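Local coordinates for sefir domain protein (Bacillus cereus F65185, PDB 5Y8E), which probably acts in bacterial signalling through a SEFIR domain, a protein-interaction module of the STIR clan thought to pair with other SEFIR domains, at residues 16-19 with 20-24; 49-52 with 53-57; 139-142 with 143-146. All blocks are in the same frame, centred on the assembly; numbering follows the deposited sequence.

All three contacts are local, each made within one continuous piece of chain, so none closes a long loop; they follow one another in series without nesting or crossing. From the N terminus, contact 1 is in helix 13-29, the helical link of the parallel beta-alpha-beta unit between strands 3-7 and 33-35. Contact 2 belongs to helix 47-57, which packs on the same two strands and on helix 89-93. Contact 3 ends helix 131-143, which packs on strand 100-108. Their centres lie about 19 to 20 Å apart and no two touch, but helix 131-143 also packs against Leu22 of contact 1. Contacts 1 and 2 share strand 3-7, through Ile6 and Phe5 respectively.

Contact 1: 16-19 with 20-24; sequences KEWV and LDLAN
Glu17 and Asp21, one helical turn apart, bring two carboxylates together on the outer side of the helix. Glu17 is stretched out, with CG opposite its own backbone N (chi1 -176°), while Asp21 takes the other common helical rotamer, its CG opposite the carbonyl carbon (chi1 -72°). The short Asp21 side chain therefore leans back over the preceding turn, and its OD2 comes 3.9 Å from Glu17 CG. The carboxylate planes are turned 63° against each other, and OE2 of Glu17 stands 4.3 Å from OD2 of Asp21. Two like charges at this spacing would be expected to repel, but a water lies between the side chains and donates to both, at 2.8 Å from Glu17 OE2 and 2.7 Å from Asp21 OD1. Solvent can serve acidic residues in this way because both are exposed.

A different pair occupies another side of the helix. Trp18 and Leu22 run side by side in the same direction, and the CD2 methyl of Leu22 reaches the six-membered part of the indole, 4.0 Å from Trp18 CH2. An apolar chain suits Leu22, which is buried, and the broad indole is large enough to bridge Leu22 and Trp126. Beneath them the backbone is regular alpha-helix: Leu22 N donates to Trp18 O at 3.0 Å, and Ala23 N to Val19 O at 2.9 Å.

This helix joins strands 3-7 and 33-35 in a beta-alpha-beta crossover. Val19 and the small Ala23 rest on Ile6 of strand 3-7, Leu22 meets Tyr135 and Leu138 of helix 131-143, and the Trp18 ring makes an edge-to-face contact with Trp126.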
ATOM      1  N   LYS A  16       1.468 -13.319  -2.844  1.00 12.95           N
ATOM      2  CA  LYS A  16       1.932 -13.271  -1.455  1.00 12.84           C
ATOM      3  C   LYS A  16       3.462 -13.275  -1.384  1.00 14.50           C
ATOM      4  O   LYS A  16       4.051 -12.544  -0.586  1.00 13.09           O
ATOM      5  CB  LYS A  16       1.371 -14.445  -0.645  1.00 16.31           C
ATOM      6  CG  LYS A  16      -0.130 -14.368  -0.382  1.00 13.79           C
ATOM      7  CD  LYS A  16      -0.655 -15.686   0.201  1.00 18.52           C
ATOM      8  CE  LYS A  16      -0.011 -16.007   1.542  1.00 21.12           C
ATOM      9  NZ  LYS A  16      -0.361 -17.384   2.005  1.00 19.38           N
ATOM     10  N   GLU A  17       4.101 -14.081  -2.228  1.00 15.99           N
ATOM     11  CA  GLU A  17       5.561 -14.168  -2.242  1.00 11.74           C
ATOM     12  C   GLU A  17       6.198 -12.881  -2.764  1.00 15.15           C
ATOM     13  O   GLU A  17       7.234 -12.447  -2.255  1.00 13.59           O
ATOM     14  CB  GLU A  17       6.052 -15.385  -3.048  1.00 12.89           C
ATOM     15  CG  GLU A  17       7.580 -15.562  -2.990  1.00 23.99           C
ATOM     16  CD  GLU A  17       8.094 -16.725  -3.814  1.00 34.02           C
ATOM     17  OE1 GLU A  17       7.320 -17.293  -4.612  1.00 35.90           O
ATOM     18  OE2 GLU A  17       9.285 -17.068  -3.662  1.00 34.11           O
ATOM     19  N   TRP A  18       5.589 -12.273  -3.777  1.00 12.67           N
ATOM     20  CA  TRP A  18       6.091 -10.997  -4.287  1.00 13.97           C
ATOM     21  C   TRP A  18       6.049  -9.922  -3.201  1.00 11.63           C
ATOM     22  O   TRP A  18       6.998  -9.153  -3.036  1.00 11.29           O
ATOM     23  CB  TRP A  18       5.293 -10.556  -5.522  1.00 12.34           C
ATOM     24  CG  TRP A  18       5.813  -9.303  -6.189  1.00 10.53           C
ATOM     25  CD1 TRP A  18       6.711  -9.227  -7.220  1.00 16.93           C
ATOM     26  CD2 TRP A  18       5.463  -7.952  -5.862  1.00 12.08           C
ATOM     27  NE1 TRP A  18       6.930  -7.914  -7.556  1.00 16.99           N
ATOM     28  CE2 TRP A  18       6.176  -7.110  -6.739  1.00 14.94           C
ATOM     29  CE3 TRP A  18       4.600  -7.376  -4.922  1.00 11.53           C
ATOM     30  CZ2 TRP A  18       6.061  -5.716  -6.695  1.00 14.70           C
ATOM     31  CZ3 TRP A  18       4.492  -5.994  -4.873  1.00 13.70           C
ATOM     32  CH2 TRP A  18       5.217  -5.180  -5.756  1.00 15.15           C
ATOM     33  N   VAL A  19       4.949  -9.871  -2.454  1.00  9.99           N
ATOM     34  CA  VAL A  19       4.824  -8.890  -1.385  1.00 10.39           C
ATOM     35  C   VAL A  19       5.831  -9.179  -0.263  1.00  9.26           C
ATOM     36  O   VAL A  19       6.470  -8.261   0.256  1.00  9.79           O
ATOM     37  CB  VAL A  19       3.380  -8.834  -0.842  1.00  9.62           C
ATOM     38  CG1 VAL A  19       3.296  -7.945   0.401  1.00 10.05           C
ATOM     39  CG2 VAL A  19       2.428  -8.309  -1.924  1.00 12.53           C
ATOM     40  N   LEU A  20       5.964 -10.448   0.112  1.00 10.54           N
ATOM     41  CA  LEU A  20       6.954 -10.852   1.111  1.00 13.31           C
ATOM     42  C   LEU A  20       8.381 -10.481   0.681  1.00 10.61           C
ATOM     43  O   LEU A  20       9.166  -9.961   1.487  1.00 11.99           O
ATOM     44  CB  LEU A  20       6.852 -12.353   1.394  1.00 16.18           C
ATOM     45  CG  LEU A  20       7.832 -12.911   2.430  1.00 19.36           C
ATOM     46  CD1 LEU A  20       7.571 -12.306   3.807  1.00 18.50           C
ATOM     47  CD2 LEU A  20       7.771 -14.436   2.494  1.00 20.07           C
ATOM     48  N   ASP A  21       8.715 -10.743  -0.581  1.00 10.58           N
ATOM     49  CA  ASP A  21      10.033 -10.391  -1.110  1.00 12.23           C
ATOM     50  C   ASP A  21      10.259  -8.882  -1.031  1.00 11.35           C
ATOM     51  O   ASP A  21      11.360  -8.427  -0.713  1.00 14.03           O
ATOM     52  CB  ASP A  21      10.183 -10.848  -2.571  1.00 16.97           C
ATOM     53  CG  ASP A  21      10.324 -12.350  -2.724  1.00 19.48           C
ATOM     54  OD1 ASP A  21      10.559 -13.061  -1.723  1.00 20.80           O
ATOM     55  OD2 ASP A  21      10.200 -12.828  -3.874  1.00 20.37           O
ATOM     56  N   LEU A  22       9.216  -8.111  -1.326  1.00 11.06           N
ATOM     57  CA  LEU A  22       9.294  -6.647  -1.266  1.00 11.24           C
ATOM     58  C   LEU A  22       9.503  -6.169   0.166  1.00 11.00           C
ATOM     59  O   LEU A  22      10.326  -5.289   0.423  1.00 12.14           O
ATOM     60  CB  LEU A  22       8.030  -6.010  -1.846  1.00 10.79           C
ATOM     61  CG  LEU A  22       8.107  -4.484  -1.925  1.00 12.10           C
ATOM     62  CD1 LEU A  22       9.173  -4.081  -2.947  1.00 15.06           C
ATOM     63  CD2 LEU A  22       6.762  -3.900  -2.280  1.00 13.88           C
ATOM     64  N   ALA A  23       8.792  -6.757   1.103  1.00  8.46           N
ATOM     65  CA  ALA A  23       8.936  -6.409   2.493  1.00 11.54           C
ATOM     66  C   ALA A  23      10.375  -6.629   2.998  1.00 11.52           C
ATOM     67  O   ALA A  23      10.971  -5.829   3.632  1.00  9.97           O
ATOM     68  CB  ALA A  23       7.966  -7.216   3.315  1.00 10.73           C
ATOM     69  N   ASN A  24      10.911  -7.778   2.618  1.00 12.80           N
ATOM     70  CA  ASN A  24      12.257  -8.122   3.036  1.00 11.35           C
ATOM     71  C   ASN A  24      13.232  -7.152   2.419  1.00 13.36           C
ATOM     72  O   ASN A  24      14.117  -6.712   3.037  1.00 12.45           O
ATOM     73  CB  ASN A  24      12.609  -9.552   2.705  1.00 15.17           C
ATOM     74  CG  ASN A  24      12.190 -10.512   3.796  1.00 17.97           C
ATOM     75  OD1 ASN A  24      12.606 -10.412   4.884  1.00 23.65           O
ATOM     76  ND2 ASN A  24      11.343 -11.385   3.484  1.00 20.98           N
TER
HETATM   77  O   HOH W   1      10.766 -15.724  -1.638  1.00 32.86           O
HETATM   78  O   HOH W   2      11.079 -14.777  -5.030  1.00 37.12           O

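Contact 2: 49-52 with 53-57; sequences EFME and NSIKI
Phe50 and Ser54 are brought together by their first torsions: the phenylalanine has CG opposite its backbone N (chi1 -178°), which lays the ring alongside the next turn, and the serine turns OG back beside its own N (chi1 -62°). As a result the hydroxyl oxygen stands over the centre of one face of the Phe50 ring, 3.5 Å from CZ. The hydroxyl spends its proton on Phe50 O, with OG 2.8 Å from that oxygen, so the ring face meets OG as a packing neighbour. The same carbonyl oxygen accepts Ser54 N at 2.9 Å, and the two donors come from opposite faces of its plane. Serine is well chosen for this buried position: it is small enough to fit under the ring, and its polar group is satisfied by the helix itself.

The next pair along the helix is purely apolar. Met51 and Ile55 lie side by side, pointing the same way, and the CG methylene of Met51 is 3.9 Å from Ile55 CD1. Both side chains are buried next to Ile91, a place that suits apolar chains. Ile55 N donates to Met51 O at 3.0 Å, nearly along the C=O axis, whereas the following bond from Lys56 N to Glu52 O is weak at 3.3 Å.

Ser54 and Ile55 pack on Phe5 of strand 3-7, and Phe50 and Ser54 on Ile35 of strand 33-35, so helix 47-57 lies against these two parallel strands. Met51 and Ile55 also meet Ile91 of helix 89-93.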
ATOM      1  N   GLU A  49      -9.048  -5.110  11.746  1.00 18.24           N
ATOM      2  CA  GLU A  49      -8.491  -4.406  12.886  1.00 18.43           C
ATOM      3  C   GLU A  49      -6.983  -4.170  12.678  1.00 13.46           C
ATOM      4  O   GLU A  49      -6.485  -3.143  12.973  1.00 14.62           O
ATOM      5  CB  GLU A  49      -8.742  -5.139  14.188  1.00 20.41           C
ATOM      6  CG  GLU A  49      -8.205  -4.469  15.361  1.00 27.25           C
ATOM      7  CD  GLU A  49      -8.535  -5.189  16.693  1.00 35.92           C
ATOM      8  OE1 GLU A  49      -9.389  -6.048  16.675  1.00 34.13           O
ATOM      9  OE2 GLU A  49      -7.910  -4.890  17.711  1.00 38.63           O
ATOM     10  N   PHE A  50      -6.302  -5.164  12.142  1.00 13.37           N
ATOM     11  CA  PHE A  50      -4.853  -5.003  11.907  1.00 12.21           C
ATOM     12  C   PHE A  50      -4.592  -3.908  10.873  1.00 13.19           C
ATOM     13  O   PHE A  50      -3.742  -3.091  11.021  1.00 12.43           O
ATOM     14  CB  PHE A  50      -4.242  -6.304  11.481  1.00 16.03           C
ATOM     15  CG  PHE A  50      -2.781  -6.236  11.269  1.00 14.00           C
ATOM     16  CD1 PHE A  50      -1.917  -6.192  12.319  1.00 17.06           C
ATOM     17  CD2 PHE A  50      -2.259  -6.254   9.989  1.00 15.21           C
ATOM     18  CE1 PHE A  50      -0.558  -6.143  12.082  1.00 15.87           C
ATOM     19  CE2 PHE A  50      -0.918  -6.222   9.777  1.00 13.52           C
ATOM     20  CZ  PHE A  50      -0.079  -6.139  10.782  1.00 12.97           C
ATOM     21  N   MET A  51      -5.415  -3.913   9.841  1.00 12.11           N
ATOM     22  CA  MET A  51      -5.318  -2.914   8.806  1.00 12.66           C
ATOM     23  C   MET A  51      -5.535  -1.498   9.376  1.00 13.11           C
ATOM     24  O   MET A  51      -4.744  -0.629   9.215  1.00 13.04           O
ATOM     25  CB  MET A  51      -6.313  -3.196   7.682  1.00 20.00           C
ATOM     26  CG  MET A  51      -6.398  -2.143   6.564  1.00 20.00           C
ATOM     27  SD  MET A  51      -7.677  -2.395   5.271  1.00 20.00           S
ATOM     28  CE  MET A  51      -9.143  -2.859   6.247  1.00 20.00           C
ATOM     29  N   GLU A  52      -6.661  -1.316  10.033  1.00 13.77           N
ATOM     30  CA  GLU A  52      -6.967  -0.011  10.617  1.00 14.59           C
ATOM     31  C   GLU A  52      -5.860   0.498  11.556  1.00 13.90           C
ATOM     32  O   GLU A  52      -5.422   1.598  11.462  1.00 14.23           O
ATOM     33  CB  GLU A  52      -8.332  -0.018  11.318  1.00 17.88           C
ATOM     34  CG  GLU A  52      -8.959   1.288  11.384  1.00 29.23           C
ATOM     35  CD  GLU A  52     -10.488   1.217  11.602  1.00 35.97           C
ATOM     36  OE1 GLU A  52     -10.915   0.337  12.298  1.00 33.81           O
ATOM     37  OE2 GLU A  52     -11.218   2.033  11.046  1.00 42.57           O
ATOM     38  N   ASN A  53      -5.437  -0.349  12.458  1.00 13.81           N
ATOM     39  CA  ASN A  53      -4.384   0.022  13.387  1.00 16.94           C
ATOM     40  C   ASN A  53      -3.036   0.312  12.697  1.00 13.07           C
ATOM     41  O   ASN A  53      -2.345   1.195  13.058  1.00 13.24           O
ATOM     42  CB  ASN A  53      -4.132  -1.021  14.419  1.00 18.00           C
ATOM     43  CG  ASN A  53      -3.139  -0.560  15.433  1.00 32.56           C
ATOM     44  OD1 ASN A  53      -3.477   0.291  16.246  1.00 40.94           O
ATOM     45  ND2 ASN A  53      -1.903  -1.036  15.384  1.00 29.61           N
ATOM     46  N   SER A  54      -2.673  -0.533  11.754  1.00 11.56           N
ATOM     47  CA  SER A  54      -1.380  -0.379  11.102  1.00 11.64           C
ATOM     48  C   SER A  54      -1.305   0.896  10.264  1.00 13.29           C
ATOM     49  O   SER A  54      -0.257   1.531  10.182  1.00 11.64           O
ATOM     50  CB  SER A  54      -1.047  -1.613  10.270  1.00 11.03           C
ATOM     51  OG  SER A  54      -0.966  -2.746  11.115  1.00 13.58           O
ATOM     52  N   ILE A  55      -2.420   1.277   9.653  1.00 12.43           N
ATOM     53  CA  ILE A  55      -2.448   2.512   8.880  1.00 13.24           C
ATOM     54  C   ILE A  55      -2.247   3.704   9.808  1.00 13.52           C
ATOM     55  O   ILE A  55      -1.518   4.644   9.480  1.00 13.76           O
ATOM     56  CB  ILE A  55      -3.761   2.644   8.074  1.00 14.39           C
ATOM     57  CG1 ILE A  55      -3.770   1.626   6.926  1.00 14.47           C
ATOM     58  CG2 ILE A  55      -3.931   4.065   7.538  1.00 15.59           C
ATOM     59  CD1 ILE A  55      -5.116   1.501   6.204  1.00 15.78           C
ATOM     60  N   LYS A  56      -2.875   3.649  10.981  1.00 13.69           N
ATOM     61  CA  LYS A  56      -2.760   4.739  11.941  1.00 14.31           C
ATOM     62  C   LYS A  56      -1.322   4.954  12.409  1.00 13.94           C
ATOM     63  O   LYS A  56      -0.858   6.099  12.513  1.00 14.55           O
ATOM     64  CB  LYS A  56      -3.668   4.486  13.147  1.00 15.90           C
ATOM     65  CG  LYS A  56      -3.584   5.583  14.186  1.00 29.98           C
ATOM     66  CD  LYS A  56      -4.380   5.244  15.432  1.00 42.24           C
ATOM     67  CE  LYS A  56      -4.294   6.369  16.445  1.00 47.90           C
ATOM     68  NZ  LYS A  56      -5.003   7.586  15.959  1.00 52.20           N
ATOM     69  N   ILE A  57      -0.610   3.863  12.678  1.00 12.81           N
ATOM     70  CA  ILE A  57       0.750   3.974  13.215  1.00 13.21           C
ATOM     71  C   ILE A  57       1.854   4.068  12.167  1.00 15.73           C
ATOM     72  O   ILE A  57       2.987   4.431  12.490  1.00 14.43           O
ATOM     73  CB  ILE A  57       1.080   2.841  14.213  1.00 14.42           C
ATOM     74  CG1 ILE A  57       1.127   1.485  13.506  1.00 14.39           C
ATOM     75  CG2 ILE A  57       0.085   2.852  15.375  1.00 16.04           C
ATOM     76  CD1 ILE A  57       1.560   0.327  14.412  1.00 17.09           C
TER

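Contact 3: 139-142 with 143-146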
ATOM      1  N   GLU A 139      11.408   3.708  -3.110  1.00 11.84           N
ATOM      2  CA  GLU A 139      12.274   4.082  -2.000  1.00 12.64           C
ATOM      3  C   GLU A 139      12.273   5.600  -1.798  1.00 14.03           C
ATOM      4  O   GLU A 139      12.171   6.088  -0.663  1.00 12.29           O
ATOM      5  CB  GLU A 139      13.676   3.561  -2.291  1.00 16.25           C
ATOM      6  CG  GLU A 139      14.697   3.823  -1.225  1.00 15.84           C
ATOM      7  CD  GLU A 139      16.047   3.314  -1.643  1.00 16.83           C
ATOM      8  OE1 GLU A 139      16.448   2.225  -1.174  1.00 17.46           O
ATOM      9  OE2 GLU A 139      16.697   3.992  -2.462  1.00 17.98           O
ATOM     10  N   ARG A 140      12.375   6.344  -2.897  1.00 10.61           N
ATOM     11  CA  ARG A 140      12.307   7.806  -2.847  1.00 13.17           C
ATOM     12  C   ARG A 140      11.000   8.284  -2.217  1.00 12.93           C
ATOM     13  O   ARG A 140      11.003   9.153  -1.339  1.00 12.74           O
ATOM     14  CB  ARG A 140      12.445   8.405  -4.252  1.00 14.17           C
ATOM     15  CG  ARG A 140      12.611   9.922  -4.243  1.00 16.15           C
ATOM     16  CD  ARG A 140      12.495  10.552  -5.624  1.00 18.50           C
ATOM     17  NE  ARG A 140      11.139  10.458  -6.161  1.00 19.71           N
ATOM     18  CZ  ARG A 140      10.135  11.255  -5.800  1.00 25.93           C
ATOM     19  NH1 ARG A 140      10.331  12.206  -4.894  1.00 28.44           N
ATOM     20  NH2 ARG A 140       8.933  11.104  -6.339  1.00 24.06           N
ATOM     21  N   LEU A 141       9.886   7.720  -2.672  1.00 11.72           N
ATOM     22  CA  LEU A 141       8.565   8.117  -2.170  1.00 12.14           C
ATOM     23  C   LEU A 141       8.401   7.807  -0.680  1.00 13.15           C
ATOM     24  O   LEU A 141       7.780   8.575   0.065  1.00 11.75           O
ATOM     25  CB  LEU A 141       7.472   7.420  -2.981  1.00 11.54           C
ATOM     26  CG  LEU A 141       7.313   7.905  -4.423  1.00 16.52           C
ATOM     27  CD1 LEU A 141       6.496   6.917  -5.233  1.00 12.35           C
ATOM     28  CD2 LEU A 141       6.658   9.278  -4.428  1.00 16.49           C
ATOM     29  N   ILE A 142       8.955   6.682  -0.248  1.00  9.36           N
ATOM     30  CA  ILE A 142       8.884   6.290   1.159  1.00 10.63           C
ATOM     31  C   ILE A 142       9.617   7.287   2.062  1.00 12.07           C
ATOM     32  O   ILE A 142       9.096   7.685   3.110  1.00 14.78           O
ATOM     33  CB  ILE A 142       9.408   4.852   1.363  1.00 10.46           C
ATOM     34  CG1 ILE A 142       8.334   3.843   0.930  1.00 10.93           C
ATOM     35  CG2 ILE A 142       9.811   4.617   2.822  1.00 15.09           C
ATOM     36  CD1 ILE A 142       8.848   2.409   0.784  1.00 10.58           C
ATOM     37  N   TRP A 143      10.799   7.718   1.635  1.00 10.41           N
ATOM     38  CA  TRP A 143      11.622   8.631   2.432  1.00 11.37           C
ATOM     39  C   TRP A 143      11.239  10.102   2.274  1.00 13.68           C
ATOM     40  O   TRP A 143      11.686  10.959   3.033  1.00 14.09           O
ATOM     41  CB  TRP A 143      13.110   8.414   2.115  1.00 15.20           C
ATOM     42  CG  TRP A 143      13.668   7.199   2.800  1.00 12.90           C
ATOM     43  CD1 TRP A 143      13.671   5.909   2.333  1.00 12.41           C
ATOM     44  CD2 TRP A 143      14.277   7.157   4.095  1.00 14.31           C
ATOM     45  NE1 TRP A 143      14.263   5.075   3.258  1.00 13.92           N
ATOM     46  CE2 TRP A 143      14.641   5.819   4.347  1.00 13.79           C
ATOM     47  CE3 TRP A 143      14.563   8.128   5.061  1.00 15.52           C
ATOM     48  CZ2 TRP A 143      15.271   5.428   5.531  1.00 13.02           C
ATOM     49  CZ3 TRP A 143      15.187   7.740   6.231  1.00 17.70           C
ATOM     50  CH2 TRP A 143      15.539   6.403   6.455  1.00 16.84           C
ATOM     51  N   GLU A 144      10.409  10.396   1.285  1.00 16.20           N
ATOM     52  CA  GLU A 144       9.929  11.758   1.083  1.00 17.69           C
ATOM     53  C   GLU A 144       8.965  12.155   2.204  1.00 17.58           C
ATOM     54  O   GLU A 144       8.218  11.325   2.720  1.00 16.79           O
ATOM     55  CB  GLU A 144       9.224  11.842  -0.272  1.00 20.50           C
ATOM     56  CG  GLU A 144       8.777  13.225  -0.693  1.00 21.75           C
ATOM     57  CD  GLU A 144       7.921  13.186  -1.942  1.00 30.53           C
ATOM     58  OE1 GLU A 144       7.088  12.260  -2.073  1.00 29.58           O
ATOM     59  OE2 GLU A 144       8.083  14.081  -2.795  1.00 38.52           O
ATOM     60  N   GLU A 145       8.989  13.426   2.589  1.00 18.53           N
ATOM     61  CA  GLU A 145       8.058  13.929   3.590  1.00 18.66           C
ATOM     62  C   GLU A 145       7.286  15.116   3.032  1.00 20.46           C
ATOM     63  O   GLU A 145       7.637  16.267   3.300  1.00 23.59           O
ATOM     64  CB  GLU A 145       8.797  14.322   4.869  1.00 19.73           C
ATOM     65  CG  GLU A 145       9.501  13.154   5.552  1.00 16.34           C
ATOM     66  CD  GLU A 145      10.003  13.503   6.940  1.00 20.26           C
ATOM     67  OE1 GLU A 145       9.178  13.880   7.794  1.00 23.77           O
ATOM     68  OE2 GLU A 145      11.223  13.409   7.175  1.00 18.76           O
ATOM     69  N   PRO A 146       6.231  14.835   2.247  1.00 21.29           N
ATOM     70  CA  PRO A 146       5.466  15.868   1.534  1.00 25.89           C
ATOM     71  C   PRO A 146       4.682  16.775   2.480  1.00 23.94           C
ATOM     72  O   PRO A 146       4.292  17.867   2.080  1.00 28.64           O
ATOM     73  CB  PRO A 146       4.509  15.054   0.650  1.00 27.83           C
ATOM     74  CG  PRO A 146       4.413  13.725   1.298  1.00 26.59           C
ATOM     75  CD  PRO A 146       5.743  13.478   1.939  1.00 22.11           C
TER
HETATM   76  O   HOH W   3       6.933  12.887  -5.436  1.00 36.41           O
HETATM   77  O   HOH W   4       5.647  10.233  -0.512  1.00 27.50           O
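Trp143 N still makes a regular helical bond to Glu139 O, at 3.1 Å, but at Glu144 the backbone leaves the helix (psi 146°) and its N makes two weak bonds, to the carbonyl oxygens of Arg140 and Leu141.

Arg140 and Glu144 lie side by side. The arginine chain bends at chi3 (68°), which swings its guanidinium round toward the glutamate, and NH1 comes 3.6 Å from Glu144 OE2 in a long salt bridge. OE2 sits near the guanidinium plane, at its edge, yet the carboxylate is turned 82° from that plane, so the two groups do not form a flat paired bridge. A water bound in plane at the guanidinium edge, 2.8 Å from Arg140 NH2, closes a second route by donating to Glu144 OE2. Glu137 is a further partner of the arginine, which makes a salt bridge with it through NH2. The other glutamate oxygen is tied to the helix end: a second water donates to Glu144 OE1 at 2.9 Å and to Leu141 O at 2.8 Å. A long acidic side chain thus serves both an arginine and a terminal carbonyl.

On another side, Trp143 holds the edge of its indole toward the Glu139 carbonyl, with CD1 3.4 Å from Glu139 O. Ile142 CG2 touches the same CD1 at 4.1 Å. Tryptophan suits this place because it offers Ile142 an apolar ring while its NE1 reaches a polar partner; the branched Ile142 is buried and also packs on Val32.

Leu141 and Ile142 pack on Ile101 of strand 100-108. Trp143 NE1 hydrogen-bonds to Ser30 O, just after helix 13-29, and Lys60 NZ, at the start of strand 60-65, hydrogen-bonds to Glu144 O.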